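Long-range contacts in WZI (Escherichia coli, PDB 2YNK), which binds carbohydrate as an outer-membrane beta-barrel lectin that underpins assembly of the group 1 capsule on the cell surface: residues 16-21 with 276-281; 408-413 with 434-439. One frame throughout, in Å; residues are numbered along the deposited sequence.

In the fold
Both contacts belong to one closed antiparallel beta-barrel, but they sit at separate places on it. Contact 1 (16-21 with 276-281) brings the end of the N-terminal helix 8-19 to the end of strand 268-278, far away in sequence. Contact 2 (408-413 with 434-439) is local, joining the neighbouring strands 408-422 and 425-435 of one hairpin at the ends away from its turn. Their centres lie 34 Å apart and their nearest atoms about 21 Å, so they do not touch, although both reach the same sheet. Hexane rests against contact 2, whereas R20 of contact 1 has its side chain about 14 Å from a bound dodecane.

Contact 1 of 2, residues 16-21 with 276-281; sequences WLSDRG and KFKLEP
D19, in the last turn of helix 8-19, receives the ammonium group of K276 in a salt bridge, with K276 NZ 2.8 Å from D19 OD1 on the syn side of the carboxylate and a weaker bond to D19 OD2. K276 spans the gap because its chain is fully extended, CG anti to the backbone N (chi1 -176°). The carboxylate of D19, a buried residue, makes this the tighter part. D19 OD2 also bonds S288, and K276 is shared with E313, which probably offsets the closeness of the two carboxylates. Nearby, K278 bends its chain so that CE comes 4.0 Å from S18 OG. The other side is looser and partly exposed. There E280 CB approaches D19 O at 3.3 Å, E280 CG comes near R20 O, and E280 OE1 stands 3.9 Å from G21 CA. A water links the backbones, donating to D19 O (2.7 Å) and accepting from E280 N. G21, with positive phi, ends the helix in a Schellman motif. R20 starts out away from 276-281 and sets CD against one face of the W16 ring, toward its rim. W16 packs on helix 49-65 and strand 322-331, while K276 and K278 lean on S288 of strand 287-295.

Contact 2 of 2, residues 408-413 with 434-439; sequences DTLKGI and TNANNS. With HEX (hexane), chain R.
The carboxylate of D408 reaches across to N437 and N438 and takes backbone N-H groups from both, in place of the regular strand pairing that ends at N435. N437 N gives D408 OD1 a 2.7 Å bond, at the syn lone pair, with an N-H...O angle of 159°. N438 N meets D408 OD2 at 3.1 Å from above the carboxylate plane, 50° out of it, and adds a weak bond to D408 OD1. Farther along, K411 and N435 form an antiparallel hydrogen-bonded pair: K411 N to N435 O is 3.0 Å and N435 N to K411 O 2.8 Å. The next pair, G412 with T434, is non-hydrogen-bonded, and their CA atoms come within 4.1 Å. L410 CA offers a C-H...O contact to N435 O, and L410 CD2 touches A436 CB at 3.9 Å. On the face carrying K411 and N435, their CB atoms are 4.0 Å apart. N435 has CG anti to its N (chi1 -156°), which brings ND2 to 3.5 Å from C2 of the hexane. Strand 383-393 flanks the other edge of 408-413, bonding D408, L410 and G412. With two amide N-H groups directed at its oxygens, the D408 carboxylate is probably stabilised in its charged form and holds the chain in place where it leaves the sheet.

Contact 1 of 2, residues 16-21 with 276-281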
loop_
_atom_site.group_PDB
_atom_site.type_symbol
_atom_site.label_atom_id
_atom_site.label_comp_id
_atom_site.label_asym_id
_atom_site.label_seq_id
_atom_site.Cartn_x
_atom_site.Cartn_y
_atom_site.Cartn_z
ATOM N N TRP A 16 -1.176 -9.640 11.975
ATOM C CA TRP A 16 -1.606 -10.180 13.255
ATOM C C TRP A 16 -0.717 -11.347 13.611
ATOM O O TRP A 16 -0.124 -11.388 14.686
ATOM C CB TRP A 16 -3.075 -10.597 13.151
ATOM C CG TRP A 16 -3.769 -10.963 14.444
ATOM C CD1 TRP A 16 -4.529 -10.137 15.262
ATOM C CD2 TRP A 16 -3.838 -12.288 15.077
ATOM N NE1 TRP A 16 -5.024 -10.836 16.336
ATOM C CE2 TRP A 16 -4.656 -12.129 16.278
ATOM C CE3 TRP A 16 -3.322 -13.538 14.778
ATOM C CZ2 TRP A 16 -4.921 -13.191 17.134
ATOM C CZ3 TRP A 16 -3.602 -14.605 15.642
ATOM C CH2 TRP A 16 -4.378 -14.431 16.793
ATOM N N LEU A 17 -0.587 -12.287 12.682
ATOM C CA LEU A 17 0.216 -13.482 12.896
ATOM C C LEU A 17 1.695 -13.152 13.128
ATOM O O LEU A 17 2.359 -13.781 13.962
ATOM C CB LEU A 17 0.057 -14.435 11.703
ATOM C CG LEU A 17 -1.327 -15.083 11.584
ATOM C CD1 LEU A 17 -1.621 -15.475 10.148
ATOM C CD2 LEU A 17 -1.434 -16.291 12.509
ATOM N N SER A 18 2.200 -12.158 12.401
ATOM C CA SER A 18 3.623 -11.812 12.445
ATOM C C SER A 18 4.001 -11.149 13.760
ATOM O O SER A 18 5.020 -11.480 14.354
ATOM C CB SER A 18 3.996 -10.906 11.263
ATOM O OG SER A 18 5.222 -10.222 11.484
ATOM N N ASP A 19 3.173 -10.218 14.213
ATOM C CA ASP A 19 3.478 -9.449 15.416
ATOM C C ASP A 19 3.278 -10.263 16.687
ATOM O O ASP A 19 3.808 -9.917 17.731
ATOM C CB ASP A 19 2.626 -8.179 15.464
ATOM C CG ASP A 19 3.081 -7.129 14.463
ATOM O OD1 ASP A 19 3.798 -7.471 13.496
ATOM O OD2 ASP A 19 2.722 -5.950 14.651
ATOM N N ARG A 20 2.504 -11.336 16.591
ATOM C CA ARG A 20 2.334 -12.278 17.684
ATOM C C ARG A 20 3.376 -13.383 17.640
ATOM O O ARG A 20 3.323 -14.293 18.448
ATOM C CB ARG A 20 0.948 -12.919 17.625
ATOM C CG ARG A 20 -0.198 -11.958 17.892
ATOM C CD ARG A 20 -1.536 -12.674 17.828
ATOM N NE ARG A 20 -1.674 -13.656 18.901
ATOM C CZ ARG A 20 -1.988 -13.372 20.162
ATOM N NH1 ARG A 20 -2.206 -12.120 20.541
ATOM N NH2 ARG A 20 -2.079 -14.354 21.057
ATOM N N GLY A 21 4.302 -13.329 16.685
ATOM C CA GLY A 21 5.366 -14.324 16.589
ATOM C C GLY A 21 4.974 -15.690 16.039
ATOM O O GLY A 21 5.802 -16.595 16.003
ATOM N N LYS A 276 10.439 -1.237 11.478
ATOM C CA LYS A 276 9.381 -1.778 12.324
ATOM C C LYS A 276 10.042 -2.612 13.437
ATOM O O LYS A 276 10.905 -3.452 13.158
ATOM C CB LYS A 276 8.382 -2.622 11.507
ATOM C CG LYS A 276 7.199 -3.127 12.331
ATOM C CD LYS A 276 6.202 -3.983 11.561
ATOM C CE LYS A 276 5.196 -4.638 12.515
ATOM N NZ LYS A 276 3.935 -5.146 11.886
ATOM N N PHE A 277 9.639 -2.366 14.686
ATOM C CA PHE A 277 10.217 -3.042 15.845
ATOM C C PHE A 277 9.168 -3.841 16.613
ATOM O O PHE A 277 8.293 -3.265 17.246
ATOM C CB PHE A 277 10.871 -2.022 16.778
ATOM C CG PHE A 277 11.649 -2.648 17.904
ATOM C CD1 PHE A 277 12.947 -3.100 17.701
ATOM C CD2 PHE A 277 11.088 -2.787 19.163
ATOM C CE1 PHE A 277 13.667 -3.678 18.737
ATOM C CE2 PHE A 277 11.804 -3.361 20.199
ATOM C CZ PHE A 277 13.095 -3.806 19.987
ATOM N N LYS A 278 9.268 -5.168 16.560
ATOM C CA LYS A 278 8.315 -6.055 17.244
ATOM C C LYS A 278 8.718 -6.223 18.701
ATOM O O LYS A 278 9.900 -6.375 19.000
ATOM C CB LYS A 278 8.268 -7.429 16.566
ATOM C CG LYS A 278 7.712 -7.409 15.148
ATOM C CD LYS A 278 8.088 -8.655 14.350
ATOM C CE LYS A 278 8.484 -8.299 12.919
ATOM N NZ LYS A 278 9.687 -7.407 12.833
ATOM N N LEU A 279 7.738 -6.193 19.604
ATOM C CA LEU A 279 7.999 -6.347 21.038
ATOM C C LEU A 279 7.782 -7.777 21.545
ATOM O O LEU A 279 8.281 -8.135 22.606
ATOM C CB LEU A 279 7.144 -5.366 21.861
ATOM C CG LEU A 279 7.630 -3.911 21.920
ATOM C CD1 LEU A 279 6.647 -3.029 22.681
ATOM C CD2 LEU A 279 9.012 -3.828 22.551
ATOM N N GLU A 280 7.050 -8.590 20.791
ATOM C CA GLU A 280 6.727 -9.945 21.233
ATOM C C GLU A 280 7.967 -10.774 21.572
ATOM O O GLU A 280 7.993 -11.432 22.614
ATOM C CB GLU A 280 5.875 -10.673 20.191
ATOM C CG GLU A 280 5.322 -12.019 20.652
ATOM C CD GLU A 280 6.316 -13.175 20.539
ATOM O OE1 GLU A 280 7.257 -13.087 19.712
ATOM O OE2 GLU A 280 6.152 -14.181 21.279
ATOM N N PRO A 281 9.004 -10.740 20.714
ATOM C CA PRO A 281 10.143 -11.626 20.978
ATOM C C PRO A 281 10.907 -11.345 22.282
ATOM O O PRO A 281 11.761 -12.143 22.657
ATOM C CB PRO A 281 11.056 -11.406 19.762
ATOM C CG PRO A 281 10.183 -10.808 18.720
ATOM C CD PRO A 281 9.195 -9.973 19.473
HETATM O O HOH W 1 5.357 -7.753 18.136
#

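Contact 2 of 2, residues 408-413 with 434-439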
loop_
_atom_site.group_PDB
_atom_site.type_symbol
_atom_site.label_atom_id
_atom_site.label_comp_id
_atom_site.label_asym_id
_atom_site.label_seq_id
_atom_site.Cartn_x
_atom_site.Cartn_y
_atom_site.Cartn_z
ATOM N N ASP A 408 -7.837 22.622 4.300
ATOM C CA ASP A 408 -8.941 22.165 5.129
ATOM C C ASP A 408 -8.423 21.462 6.382
ATOM O O ASP A 408 -7.302 20.974 6.400
ATOM C CB ASP A 408 -9.814 21.224 4.304
ATOM C CG ASP A 408 -11.271 21.259 4.711
ATOM O OD1 ASP A 408 -11.574 21.711 5.840
ATOM O OD2 ASP A 408 -12.125 20.832 3.893
ATOM N N THR A 409 -9.230 21.450 7.438
ATOM C CA THR A 409 -8.984 20.608 8.613
ATOM C C THR A 409 -10.094 19.569 8.678
ATOM O O THR A 409 -11.270 19.913 8.739
ATOM C CB THR A 409 -8.974 21.405 9.928
ATOM O OG1 THR A 409 -7.876 22.323 9.921
ATOM C CG2 THR A 409 -8.832 20.464 11.127
ATOM N N LEU A 410 -9.713 18.302 8.657
ATOM C CA LEU A 410 -10.675 17.210 8.614
ATOM C C LEU A 410 -10.719 16.517 9.963
ATOM O O LEU A 410 -9.679 16.202 10.518
ATOM C CB LEU A 410 -10.275 16.220 7.525
ATOM C CG LEU A 410 -9.965 16.887 6.184
ATOM C CD1 LEU A 410 -9.560 15.832 5.167
ATOM C CD2 LEU A 410 -11.146 17.725 5.684
ATOM N N LYS A 411 -11.924 16.335 10.497
ATOM C CA LYS A 411 -12.158 15.527 11.690
ATOM C C LYS A 411 -13.251 14.547 11.318
ATOM O O LYS A 411 -14.412 14.944 11.149
ATOM C CB LYS A 411 -12.610 16.384 12.869
ATOM C CG LYS A 411 -11.500 17.202 13.501
ATOM C CD LYS A 411 -12.022 18.473 14.154
ATOM C CE LYS A 411 -10.868 19.363 14.607
ATOM N NZ LYS A 411 -11.308 20.713 15.060
ATOM N N GLY A 412 -12.871 13.275 11.179
ATOM C CA GLY A 412 -13.782 12.256 10.673
ATOM C C GLY A 412 -13.764 10.936 11.419
ATOM O O GLY A 412 -12.771 10.567 12.049
ATOM N N ILE A 413 -14.891 10.234 11.320
ATOM C CA ILE A 413 -15.078 8.895 11.855
ATOM C C ILE A 413 -15.518 7.995 10.703
ATOM O O ILE A 413 -16.313 8.408 9.857
ATOM C CB ILE A 413 -16.147 8.885 12.972
ATOM C CG1 ILE A 413 -16.310 7.474 13.571
ATOM C CG2 ILE A 413 -17.479 9.411 12.453
ATOM C CD1 ILE A 413 -17.144 7.437 14.841
ATOM N N THR A 434 -17.571 13.379 8.158
ATOM C CA THR A 434 -16.388 14.231 8.138
ATOM C C THR A 434 -16.771 15.667 8.395
ATOM O O THR A 434 -17.499 16.267 7.610
ATOM C CB THR A 434 -15.649 14.199 6.789
ATOM O OG1 THR A 434 -15.459 12.846 6.353
ATOM C CG2 THR A 434 -14.302 14.871 6.930
ATOM N N ASN A 435 -16.276 16.190 9.514
ATOM C CA ASN A 435 -16.323 17.608 9.836
ATOM C C ASN A 435 -15.235 18.308 9.013
ATOM O O ASN A 435 -14.043 18.022 9.179
ATOM C CB ASN A 435 -16.074 17.801 11.336
ATOM C CG ASN A 435 -16.651 19.093 11.878
ATOM O OD1 ASN A 435 -16.380 20.191 11.372
ATOM N ND2 ASN A 435 -17.441 18.971 12.936
ATOM N N ALA A 436 -15.651 19.212 8.124
ATOM C CA ALA A 436 -14.725 19.921 7.241
ATOM C C ALA A 436 -15.064 21.405 7.144
ATOM O O ALA A 436 -16.144 21.829 7.560
ATOM C CB ALA A 436 -14.746 19.288 5.861
ATOM N N ASN A 437 -14.139 22.191 6.597
ATOM C CA ASN A 437 -14.361 23.631 6.395
ATOM C C ASN A 437 -14.575 24.020 4.925
ATOM O O ASN A 437 -15.261 24.996 4.646
ATOM C CB ASN A 437 -13.211 24.440 7.004
ATOM C CG ASN A 437 -13.032 24.182 8.498
ATOM O OD1 ASN A 437 -11.912 23.974 8.970
ATOM N ND2 ASN A 437 -14.137 24.192 9.249
ATOM N N ASN A 438 -13.996 23.264 3.995
ATOM C CA ASN A 438 -14.217 23.487 2.567
ATOM C C ASN A 438 -13.925 22.247 1.732
ATOM O O ASN A 438 -13.118 22.296 0.814
ATOM C CB ASN A 438 -13.365 24.665 2.073
ATOM C CG ASN A 438 -13.651 25.051 0.618
ATOM O OD1 ASN A 438 -14.626 24.595 -0.006
ATOM N ND2 ASN A 438 -12.786 25.899 0.071
ATOM N N SER A 439 -14.594 21.143 2.050
ATOM C CA SER A 439 -14.457 19.898 1.290
ATOM C C SER A 439 -15.301 19.924 0.010
ATOM O O SER A 439 -16.233 20.708 -0.106
ATOM C CB SER A 439 -14.875 18.710 2.156
ATOM O OG SER A 439 -14.823 17.493 1.433
HETATM C C1 HEX R . -15.620 18.033 16.181
HETATM C C2 HEX R . -16.828 17.162 15.892
HETATM C C3 HEX R . -16.442 15.889 15.135
HETATM C C4 HEX R . -16.440 14.647 16.035
HETATM C C5 HEX R . -16.533 13.352 15.227
HETATM C C6 HEX R . -15.215 13.035 14.558
#